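Local coordinates for hypothetical protein BP2299 (Bordetella pertussis Tohama I, PDB 2FQP) that is of unknown function but binds a zinc ion through three histidines inside a small double-stranded beta-helix of the cupin family, at residues Trp23-Gly28 with His77-Pro82; His34-Asp39 with Glu73-Asn78; Met45-Leu50 with Leu63-Ser68. One frame throughout, in Å; residues are numbered along the deposited sequence. Where two conformers were deposited one is given.

All three contacts belong to one cupin barrel, and they show how the chemistry of a contact follows its place in the fold. Contacts 1 and 2 both draw on strand 76-80 and share His-77, whose ring reaches the zinc ion. Contact 2 lies at the surface and combines backbone pairing and charged groups with the metal site; contact 1, more buried, joins strands of the two sheets through an aromatic ring and one asparagine amide. Contact 3, partly buried and on the opposite side of the chain's centre from contact 2, is an antiparallel pairing beside a turn. It meets contact 1 where Leu-50 packs on Val-79.

Contact 1: residues Trp23-Gly28 with His77-Pro82; sequences WRFPPG and HNVINP. With ZN (zinc ion), chain E.
One wall of the cupin barrel is tied to the other where Phe-25, at the end of strand 18-25, meets Val-79 of strand 76-80 and Asn-81 just beyond it. The phenyl ring reaches across so that CZ touches Val-79 CG1 at 3.9 Å, and the two side chains cross at about a right angle. Carbonyl oxygen Val-79 O sits at the ring edge, close to the ring plane, 3.5 Å from Phe-25 CE2. Nearer the backbone, Phe-25 CB packs on Asn-81 CB at 3.6 Å, and the amide plane of the asparagine stands almost perpendicular to the ring. In the double-stranded beta-helix these strands lie in different sheets, and the packing joins the two sheets while strand 87-94 adds Phe-87 against both Phe-25 and Asn-81. Asn-81 directs its CG anti to the backbone N (chi1 175°), which carries ND2 to the loop after Phe-25. There ND2 gives a hydrogen bond to Pro-26 O at 3.1 Å, approaching from above the carbonyl plane, and a weak one to Phe-25 O at 3.5 Å. The same nitrogen also bonds to Thr-85 O, while OD1 accepts from the backbone N of Ser-83, so that the amide is held from both ends and links two loops. Further along strand 76-80, His-77 is a ligand of the zinc ion, and the methyl Val-79 CG2 rests over the centre of one face of that imidazole, 3.6 Å above its plane.

Contact 2: residues His34-Asp39 with Glu73-Asn78; sequences HRHSMD and EGVEHN. With ZN (zinc ion), chain E.
Three imidazole nitrogens, His-34 NE2, His-36 NE2 and His-77 NE2, converge on the zinc ion, the first two at 2.0 Å and the third at 2.3 Å; three waters complete six ligands. His-34 ND1 is hydrogen-bonded to Gly-32 O, which fixes that ring's rotation and leaves NE2 for the metal. The rings of His-34 and His-77 are inclined at 61°, and both place CG between the backbone N and the carbonyl carbon (chi1 60° and 62°), bringing them in from neighbouring strands. Val-75 CG1 lies over the centre of one face of the His-77 ring.

Backbone bonds join the two segments. His-34 and His-77 form an antiparallel hydrogen-bonded pair, and His-36 N bonds to Val-75 O at 2.8 Å.

Charged groups lie to the outside. Arg-35, extended from CG to NE, forms a long salt bridge from NE to Glu-76 OE2 at 3.8 Å; Gly-74 CA lies over one face of its guanidinium, and a water joins Arg-35 NH1 to Glu-73 OE2. At the far end Glu-73 N meets the anti lone pair of Asp-39 OD1 at 2.7 Å, almost straight. An HxH pair with a third histidine from a later strand recalls the cupin metal site, which often adds a glutamate.

Contact 3: residues Met45-Leu50 with Leu63-Ser68; sequences MTTGPL and LTRGVS
The end of an antiparallel strand pair, where strand 48-54 starts and strand 57-63 ends, is the setting of this contact. Gly-48 and Leu-63 form a hydrogen-bonded pair: Gly-48 N gives to Leu-63 O at 3.0 Å, and Leu-63 N returns a bond to Gly-48 O at 2.9 Å. Just outside the pair, Thr-47 takes over with its side chain. Its OG1 is anti to the carbonyl carbon and beside the backbone N (chi1 -64°), a placement that lets the hydroxyl oxygen accept from Arg-65 N at 2.8 Å in a nearly straight bond of 172°. The other branch, methyl CG2 of Thr-47, lies 3.5 Å from Leu-63 O.

Around the same hydroxyl, the aliphatic start of Arg-65 closes in, CG coming within 3.3 Å of Thr-47 OG1. The arginine then runs on, extended from CG to NE, toward the second subunit, where Arg-65 packs against Arg-65 of that chain. On the inner side the contact is apolar: Leu-50 CD1 touches Leu-63 CD2 at 3.7 Å, and both leucines lie on Phe-87 of strand 87-94. The carbonyl of Thr-46, buried here, has no partner in the model.

From Thr-64 to Val-67 the chain makes a type II beta turn, closed by Val-67 N bonding to Thr-64 O at 3.0 Å, with Gly-66 taking the positive phi of its third position. A strand of one sheet passing through such a turn to strand 69-71 of the other is in keeping with the double-stranded beta-helix of cupins.

Contact 1: residues Trp23-Gly28 with His77-Pro82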
loop_
_atom_site.group_PDB
_atom_site.type_symbol
_atom_site.label_atom_id
_atom_site.label_comp_id
_atom_site.label_asym_id
_atom_site.label_seq_id
_atom_site.Cartn_x
_atom_site.Cartn_y
_atom_site.Cartn_z
ATOM N N TRP A 23 -4.071 2.448 9.062
ATOM C CA TRP A 23 -5.098 3.260 9.717
ATOM C C TRP A 23 -6.432 2.548 9.597
ATOM O O TRP A 23 -6.899 2.263 8.492
ATOM C CB TRP A 23 -5.183 4.661 9.086
ATOM C CG TRP A 23 -4.085 5.565 9.518
ATOM C CD1 TRP A 23 -2.896 5.776 8.888
ATOM C CD2 TRP A 23 -4.059 6.368 10.697
ATOM N NE1 TRP A 23 -2.127 6.658 9.595
ATOM C CE2 TRP A 23 -2.819 7.057 10.703
ATOM C CE3 TRP A 23 -4.962 6.567 11.760
ATOM C CZ2 TRP A 23 -2.440 7.929 11.749
ATOM C CZ3 TRP A 23 -4.612 7.453 12.786
ATOM C CH2 TRP A 23 -3.347 8.132 12.764
ATOM N N ARG A 24 -7.024 2.188 10.738
ATOM C CA ARG A 24 -8.302 1.477 10.736
ATOM C C ARG A 24 -9.405 2.352 11.322
ATOM O O ARG A 24 -9.361 2.743 12.494
ATOM C CB ARG A 24 -8.211 0.111 11.476
ATOM C CG ARG A 24 -7.309 -0.914 10.813
ATOM C CD ARG A 24 -7.137 -2.204 11.673
ATOM N NE ARG A 24 -8.381 -2.953 11.720
ATOM C CZ ARG A 24 -8.485 -4.234 12.096
ATOM N NH1 ARG A 24 -7.413 -4.939 12.454
ATOM N NH2 ARG A 24 -9.684 -4.831 12.097
ATOM N N PHE A 25 -10.411 2.654 10.500
ATOM C CA PHE A 25 -11.493 3.539 10.887
ATOM C C PHE A 25 -12.708 2.772 11.300
ATOM O O PHE A 25 -13.253 2.059 10.502
ATOM C CB PHE A 25 -11.900 4.433 9.700
ATOM C CG PHE A 25 -10.883 5.459 9.319
ATOM C CD1 PHE A 25 -9.685 5.089 8.669
ATOM C CD2 PHE A 25 -11.129 6.811 9.523
ATOM C CE1 PHE A 25 -8.766 6.015 8.309
ATOM C CE2 PHE A 25 -10.139 7.774 9.160
ATOM C CZ PHE A 25 -8.970 7.354 8.574
ATOM N N PRO A 26 -13.167 2.933 12.556
ATOM C CA PRO A 26 -14.492 2.406 12.879
ATOM C C PRO A 26 -15.511 3.068 11.983
ATOM O O PRO A 26 -15.235 4.154 11.412
ATOM C CB PRO A 26 -14.732 2.888 14.322
ATOM C CG PRO A 26 -13.425 3.078 14.885
ATOM C CD PRO A 26 -12.555 3.595 13.714
ATOM N N PRO A 27 -16.688 2.451 11.830
ATOM C CA PRO A 27 -17.804 3.189 11.230
ATOM C C PRO A 27 -18.005 4.593 11.868
ATOM O O PRO A 27 -18.078 4.729 13.101
ATOM C CB PRO A 27 -19.006 2.306 11.571
ATOM C CG PRO A 27 -18.438 0.940 11.595
ATOM C CD PRO A 27 -17.100 1.090 12.248
ATOM N N GLY A 28 -18.053 5.627 11.041
ATOM C CA GLY A 28 -18.226 6.978 11.532
ATOM C C GLY A 28 -16.959 7.598 12.095
ATOM O O GLY A 28 -16.989 8.717 12.576
ATOM N N HIS A 77 -5.678 18.357 7.371
ATOM C CA HIS A 77 -7.055 17.907 7.279
ATOM C C HIS A 77 -7.493 16.993 8.420
ATOM O O HIS A 77 -6.691 16.583 9.243
ATOM C CB HIS A 77 -7.275 17.164 5.950
ATOM C CG HIS A 77 -6.451 15.922 5.789
ATOM N ND1 HIS A 77 -6.430 15.219 4.600
ATOM C CD2 HIS A 77 -5.622 15.263 6.629
ATOM C CE1 HIS A 77 -5.650 14.164 4.725
ATOM N NE2 HIS A 77 -5.134 14.166 5.939
ATOM N N ASN A 78 -8.796 16.712 8.428
ATOM C CA ASN A 78 -9.424 15.720 9.238
ATOM C C ASN A 78 -10.037 14.728 8.246
ATOM O O ASN A 78 -10.614 15.117 7.248
ATOM C CB ASN A 78 -10.498 16.288 10.161
ATOM C CG ASN A 78 -11.199 15.187 10.990
ATOM O OD1 ASN A 78 -10.546 14.274 11.455
ATOM N ND2 ASN A 78 -12.542 15.275 11.125
ATOM N N VAL A 79 -9.893 13.441 8.511
ATOM C CA VAL A 79 -10.408 12.453 7.603
ATOM C C VAL A 79 -11.422 11.603 8.337
ATOM O O VAL A 79 -11.123 11.115 9.387
ATOM C CB VAL A 79 -9.285 11.498 7.134
ATOM C CG1 VAL A 79 -9.823 10.406 6.233
ATOM C CG2 VAL A 79 -8.228 12.273 6.390
ATOM N N ILE A 80 -12.566 11.397 7.722
ATOM C CA ILE A 80 -13.704 10.745 8.328
ATOM C C ILE A 80 -14.157 9.582 7.458
ATOM O O ILE A 80 -14.211 9.684 6.229
ATOM C CB ILE A 80 -14.897 11.736 8.503
ATOM C CG1 ILE A 80 -14.582 12.813 9.544
ATOM C CG2 ILE A 80 -16.185 11.026 8.935
ATOM C CD1 ILE A 80 -15.513 14.018 9.434
ATOM N N ASN A 81 -14.515 8.474 8.099
ATOM C CA ASN A 81 -15.147 7.334 7.451
ATOM C C ASN A 81 -16.677 7.461 7.613
ATOM O O ASN A 81 -17.197 7.179 8.693
ATOM C CB ASN A 81 -14.700 6.040 8.126
ATOM C CG ASN A 81 -15.406 4.837 7.596
ATOM O OD1 ASN A 81 -15.958 4.848 6.483
ATOM N ND2 ASN A 81 -15.388 3.751 8.382
ATOM N N PRO A 82 -17.382 7.861 6.552
ATOM C CA PRO A 82 -18.817 8.122 6.694
ATOM C C PRO A 82 -19.688 6.859 6.579
ATOM O O PRO A 82 -20.923 6.951 6.629
ATOM C CB PRO A 82 -19.093 9.036 5.519
ATOM C CG PRO A 82 -18.181 8.524 4.439
ATOM C CD PRO A 82 -16.911 8.125 5.164
HETATM ZN ZN ZN E . -3.850 12.512 6.863
HETATM O O HOH W 1 -3.127 10.493 7.921
HETATM O O HOH W 2 -5.481 11.070 7.493
HETATM O O HOH W 3 -3.988 11.060 5.444
#

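Contact 2: residues His34-Asp39 with Glu73-Asn78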
loop_
_atom_site.group_PDB
_atom_site.type_symbol
_atom_site.label_atom_id
_atom_site.label_comp_id
_atom_site.label_asym_id
_atom_site.label_seq_id
_atom_site.Cartn_x
_atom_site.Cartn_y
_atom_site.Cartn_z
ATOM N N HIS A 34 -4.818 16.949 11.660
ATOM C CA HIS A 34 -3.384 16.718 11.673
ATOM C C HIS A 34 -2.731 17.391 10.454
ATOM O O HIS A 34 -3.405 17.729 9.467
ATOM C CB HIS A 34 -3.084 15.211 11.708
ATOM C CG HIS A 34 -3.635 14.448 10.548
ATOM N ND1 HIS A 34 -4.973 14.125 10.465
ATOM C CD2 HIS A 34 -3.051 13.944 9.430
ATOM C CE1 HIS A 34 -5.185 13.432 9.352
ATOM N NE2 HIS A 34 -4.037 13.295 8.717
ATOM N N ARG A 35 -1.417 17.562 10.524
ATOM C CA ARG A 35 -0.639 18.109 9.427
ATOM C C ARG A 35 0.332 17.020 8.963
ATOM O O ARG A 35 1.038 16.467 9.788
ATOM C CB ARG A 35 0.182 19.315 9.870
ATOM C CG ARG A 35 1.046 19.903 8.754
ATOM C CD ARG A 35 1.834 21.145 9.193
ATOM N NE ARG A 35 2.310 21.900 8.035
ATOM C CZ ARG A 35 3.335 21.552 7.259
ATOM N NH1 ARG A 35 4.024 20.443 7.500
ATOM N NH2 ARG A 35 3.674 22.330 6.224
ATOM N N HIS A 36 0.407 16.771 7.667
ATOM C CA HIS A 36 1.368 15.804 7.147
ATOM C C HIS A 36 2.715 16.447 7.008
ATOM O O HIS A 36 2.863 17.378 6.232
ATOM C CB HIS A 36 0.915 15.280 5.811
ATOM C CG HIS A 36 -0.150 14.268 5.953
ATOM N ND1 HIS A 36 0.128 12.935 6.166
ATOM C CD2 HIS A 36 -1.496 14.400 6.031
ATOM C CE1 HIS A 36 -1.011 12.287 6.342
ATOM N NE2 HIS A 36 -2.009 13.155 6.257
ATOM N N SER A 37 3.695 15.897 7.731
ATOM C CA SER A 37 5.072 16.438 7.735
ATOM C C SER A 37 5.969 15.842 6.642
ATOM O O SER A 37 7.092 16.334 6.392
ATOM C CB SER A 37 5.701 16.211 9.119
ATOM O OG SER A 37 5.918 14.841 9.333
HETATM N N MSE A 38 5.433 14.857 5.920
HETATM C CA MSE A 38 6.149 14.183 4.834
HETATM C C MSE A 38 5.293 13.921 3.631
HETATM O O MSE A 38 4.086 13.713 3.766
HETATM C CB MSE A 38 6.657 12.850 5.366
HETATM C CG MSE A 38 7.795 13.013 6.314
HETATM SE SE MSE A 38 8.172 11.268 7.134
HETATM C CE MSE A 38 7.031 11.426 8.683
ATOM N N ASP A 39 5.891 13.899 2.440
ATOM C CA ASP A 39 5.159 13.323 1.278
ATOM C C ASP A 39 4.717 11.910 1.670
ATOM O O ASP A 39 5.415 11.183 2.406
ATOM C CB ASP A 39 6.015 13.255 0.016
ATOM C CG ASP A 39 6.464 14.620 -0.493
ATOM O OD1 ASP A 39 5.839 15.649 -0.179
ATOM O OD2 ASP A 39 7.457 14.647 -1.260
ATOM N N GLU A 73 3.846 16.715 1.245
ATOM C CA GLU A 73 4.064 17.338 2.546
ATOM C C GLU A 73 3.209 18.617 2.641
ATOM O O GLU A 73 3.172 19.418 1.676
ATOM C CB GLU A 73 5.542 17.698 2.707
ATOM C CG GLU A 73 5.929 18.407 4.000
ATOM C CD GLU A 73 7.431 18.619 4.081
ATOM O OE1 GLU A 73 8.164 17.967 3.305
ATOM O OE2 GLU A 73 7.874 19.430 4.928
ATOM N N GLY A 74 2.533 18.796 3.785
ATOM C CA GLY A 74 1.852 20.043 4.108
ATOM C C GLY A 74 0.337 19.943 4.148
ATOM O O GLY A 74 -0.324 20.855 4.598
ATOM N N VAL A 75 -0.215 18.816 3.710
ATOM C CA VAL A 75 -1.651 18.584 3.820
ATOM C C VAL A 75 -2.098 18.757 5.259
ATOM O O VAL A 75 -1.486 18.227 6.170
ATOM C CB VAL A 75 -2.017 17.158 3.297
ATOM C CG1 VAL A 75 -3.437 16.812 3.621
ATOM C CG2 VAL A 75 -1.752 17.097 1.792
ATOM N N GLU A 76 -3.150 19.531 5.448
ATOM C CA GLU A 76 -3.794 19.714 6.770
ATOM C C GLU A 76 -5.222 19.332 6.594
ATOM O O GLU A 76 -5.907 19.876 5.736
ATOM C CB GLU A 76 -3.708 21.152 7.263
ATOM C CG GLU A 76 -2.298 21.627 7.544
ATOM C CD GLU A 76 -2.224 22.677 8.676
ATOM O OE1 GLU A 76 -3.222 22.897 9.435
ATOM O OE2 GLU A 76 -1.138 23.274 8.797
ATOM N N HIS A 77 -5.678 18.357 7.371
ATOM C CA HIS A 77 -7.055 17.907 7.279
ATOM C C HIS A 77 -7.493 16.993 8.420
ATOM O O HIS A 77 -6.691 16.583 9.243
ATOM C CB HIS A 77 -7.275 17.164 5.950
ATOM C CG HIS A 77 -6.451 15.922 5.789
ATOM N ND1 HIS A 77 -6.430 15.219 4.600
ATOM C CD2 HIS A 77 -5.622 15.263 6.629
ATOM C CE1 HIS A 77 -5.650 14.164 4.725
ATOM N NE2 HIS A 77 -5.134 14.166 5.939
ATOM N N ASN A 78 -8.796 16.712 8.428
ATOM C CA ASN A 78 -9.424 15.720 9.238
ATOM C C ASN A 78 -10.037 14.728 8.246
ATOM O O ASN A 78 -10.614 15.117 7.248
ATOM C CB ASN A 78 -10.498 16.288 10.161
ATOM C CG ASN A 78 -11.199 15.187 10.990
ATOM O OD1 ASN A 78 -10.546 14.274 11.455
ATOM N ND2 ASN A 78 -12.542 15.275 11.125
HETATM ZN ZN ZN E . -3.850 12.512 6.863
HETATM O O HOH W 4 6.700 21.144 6.304
HETATM O O HOH W 1 -3.127 10.493 7.921
HETATM O O HOH W 2 -5.481 11.070 7.493
HETATM O O HOH W 3 -3.988 11.060 5.444
#

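Contact 3: residues Met45-Leu50 with Leu63-Ser68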
loop_
_atom_site.group_PDB
_atom_site.type_symbol
_atom_site.label_atom_id
_atom_site.label_comp_id
_atom_site.label_asym_id
_atom_site.label_seq_id
_atom_site.Cartn_x
_atom_site.Cartn_y
_atom_site.Cartn_z
HETATM N N MSE A 45 -7.154 -0.187 1.454
HETATM C CA MSE A 45 -7.405 -1.620 1.656
HETATM C C MSE A 45 -8.897 -1.930 1.568
HETATM O O MSE A 45 -9.301 -3.081 1.623
HETATM C CB MSE A 45 -6.845 -2.072 2.999
HETATM C CG MSE A 45 -5.374 -1.918 3.222
HETATM SE SE MSE A 45 -4.245 -2.683 1.801
HETATM C CE MSE A 45 -4.997 -4.388 1.904
ATOM N N THR A 46 -9.704 -0.878 1.456
ATOM C CA THR A 46 -11.141 -0.909 1.432
ATOM C C THR A 46 -11.574 -0.046 0.270
ATOM O O THR A 46 -10.987 0.995 0.004
ATOM C CB THR A 46 -11.732 -0.276 2.692
ATOM O OG1 THR A 46 -11.165 -0.888 3.860
ATOM C CG2 THR A 46 -13.237 -0.395 2.683
ATOM N N THR A 47 -12.597 -0.477 -0.445
ATOM C CA THR A 47 -13.200 0.395 -1.465
ATOM C C THR A 47 -14.345 1.124 -0.805
ATOM O O THR A 47 -15.251 0.489 -0.211
ATOM C CB THR A 47 -13.690 -0.421 -2.643
ATOM O OG1 THR A 47 -12.555 -1.046 -3.259
ATOM C CG2 THR A 47 -14.455 0.450 -3.664
ATOM N N GLY A 48 -14.330 2.439 -0.879
ATOM C CA GLY A 48 -15.382 3.216 -0.236
ATOM C C GLY A 48 -15.066 4.682 -0.174
ATOM O O GLY A 48 -13.925 5.066 -0.464
ATOM N N PRO A 49 -16.060 5.501 0.210
ATOM C CA PRO A 49 -15.865 6.952 0.333
ATOM C C PRO A 49 -15.096 7.320 1.622
ATOM O O PRO A 49 -15.209 6.633 2.660
ATOM C CB PRO A 49 -17.309 7.482 0.390
ATOM C CG PRO A 49 -18.060 6.404 1.086
ATOM C CD PRO A 49 -17.442 5.108 0.532
ATOM N N LEU A 50 -14.313 8.390 1.547
ATOM C CA LEU A 50 -13.814 9.064 2.720
ATOM C C LEU A 50 -14.282 10.495 2.624
ATOM O O LEU A 50 -14.465 11.011 1.516
ATOM C CB LEU A 50 -12.286 9.033 2.795
ATOM C CG LEU A 50 -11.651 7.705 3.236
ATOM C CD1 LEU A 50 -10.192 7.940 3.376
ATOM C CD2 LEU A 50 -12.234 7.125 4.490
ATOM N N LEU A 63 -12.444 6.075 -2.789
ATOM C CA LEU A 63 -11.235 5.288 -2.817
ATOM C C LEU A 63 -11.519 3.867 -3.340
ATOM O O LEU A 63 -12.595 3.310 -3.107
ATOM C CB LEU A 63 -10.630 5.231 -1.426
ATOM C CG LEU A 63 -9.703 6.372 -1.044
ATOM C CD1 LEU A 63 -10.436 7.706 -1.089
ATOM C CD2 LEU A 63 -9.100 6.120 0.326
ATOM N N THR A 64 -10.536 3.281 -4.010
ATOM C CA THR A 64 -10.644 1.910 -4.498
ATOM C C THR A 64 -9.539 1.103 -3.869
ATOM O O THR A 64 -8.360 1.511 -3.913
ATOM C CB THR A 64 -10.500 1.862 -6.011
ATOM O OG1 THR A 64 -11.530 2.662 -6.570
ATOM C CG2 THR A 64 -10.631 0.467 -6.542
ATOM N N ARG A 65 -9.899 -0.060 -3.308
ATOM C CA ARG A 65 -8.887 -0.923 -2.744
ATOM C C ARG A 65 -7.776 -1.173 -3.775
ATOM O O ARG A 65 -8.039 -1.489 -4.945
ATOM C CB ARG A 65 -9.464 -2.251 -2.196
ATOM C CG ARG A 65 -10.003 -3.168 -3.219
ATOM C CD ARG A 65 -10.751 -4.348 -2.570
ATOM N NE ARG A 65 -11.186 -5.307 -3.588
ATOM C CZ ARG A 65 -11.519 -6.572 -3.344
ATOM N NH1 ARG A 65 -11.485 -7.058 -2.096
ATOM N NH2 ARG A 65 -11.891 -7.368 -4.351
ATOM N N GLY A 66 -6.541 -0.987 -3.327
ATOM C CA GLY A 66 -5.369 -1.279 -4.124
ATOM C C GLY A 66 -4.993 -0.244 -5.148
ATOM O O GLY A 66 -4.094 -0.495 -5.918
ATOM N N VAL A 67 -5.722 0.870 -5.203
ATOM C CA VAL A 67 -5.454 1.957 -6.142
ATOM C C VAL A 67 -4.826 3.079 -5.337
ATOM O O VAL A 67 -5.509 3.843 -4.629
ATOM C CB VAL A 67 -6.719 2.453 -6.863
ATOM C CG1 VAL A 67 -6.380 3.602 -7.793
ATOM C CG2 VAL A 67 -7.361 1.316 -7.606
ATOM N N SER A 68 -3.508 3.164 -5.432
ATOM C CA SER A 68 -2.752 4.091 -4.617
ATOM C C SER A 68 -2.778 5.509 -5.172
ATOM O O SER A 68 -3.093 5.764 -6.334
ATOM C CB SER A 68 -1.302 3.632 -4.475
ATOM O OG SER A 68 -0.581 3.841 -5.668
#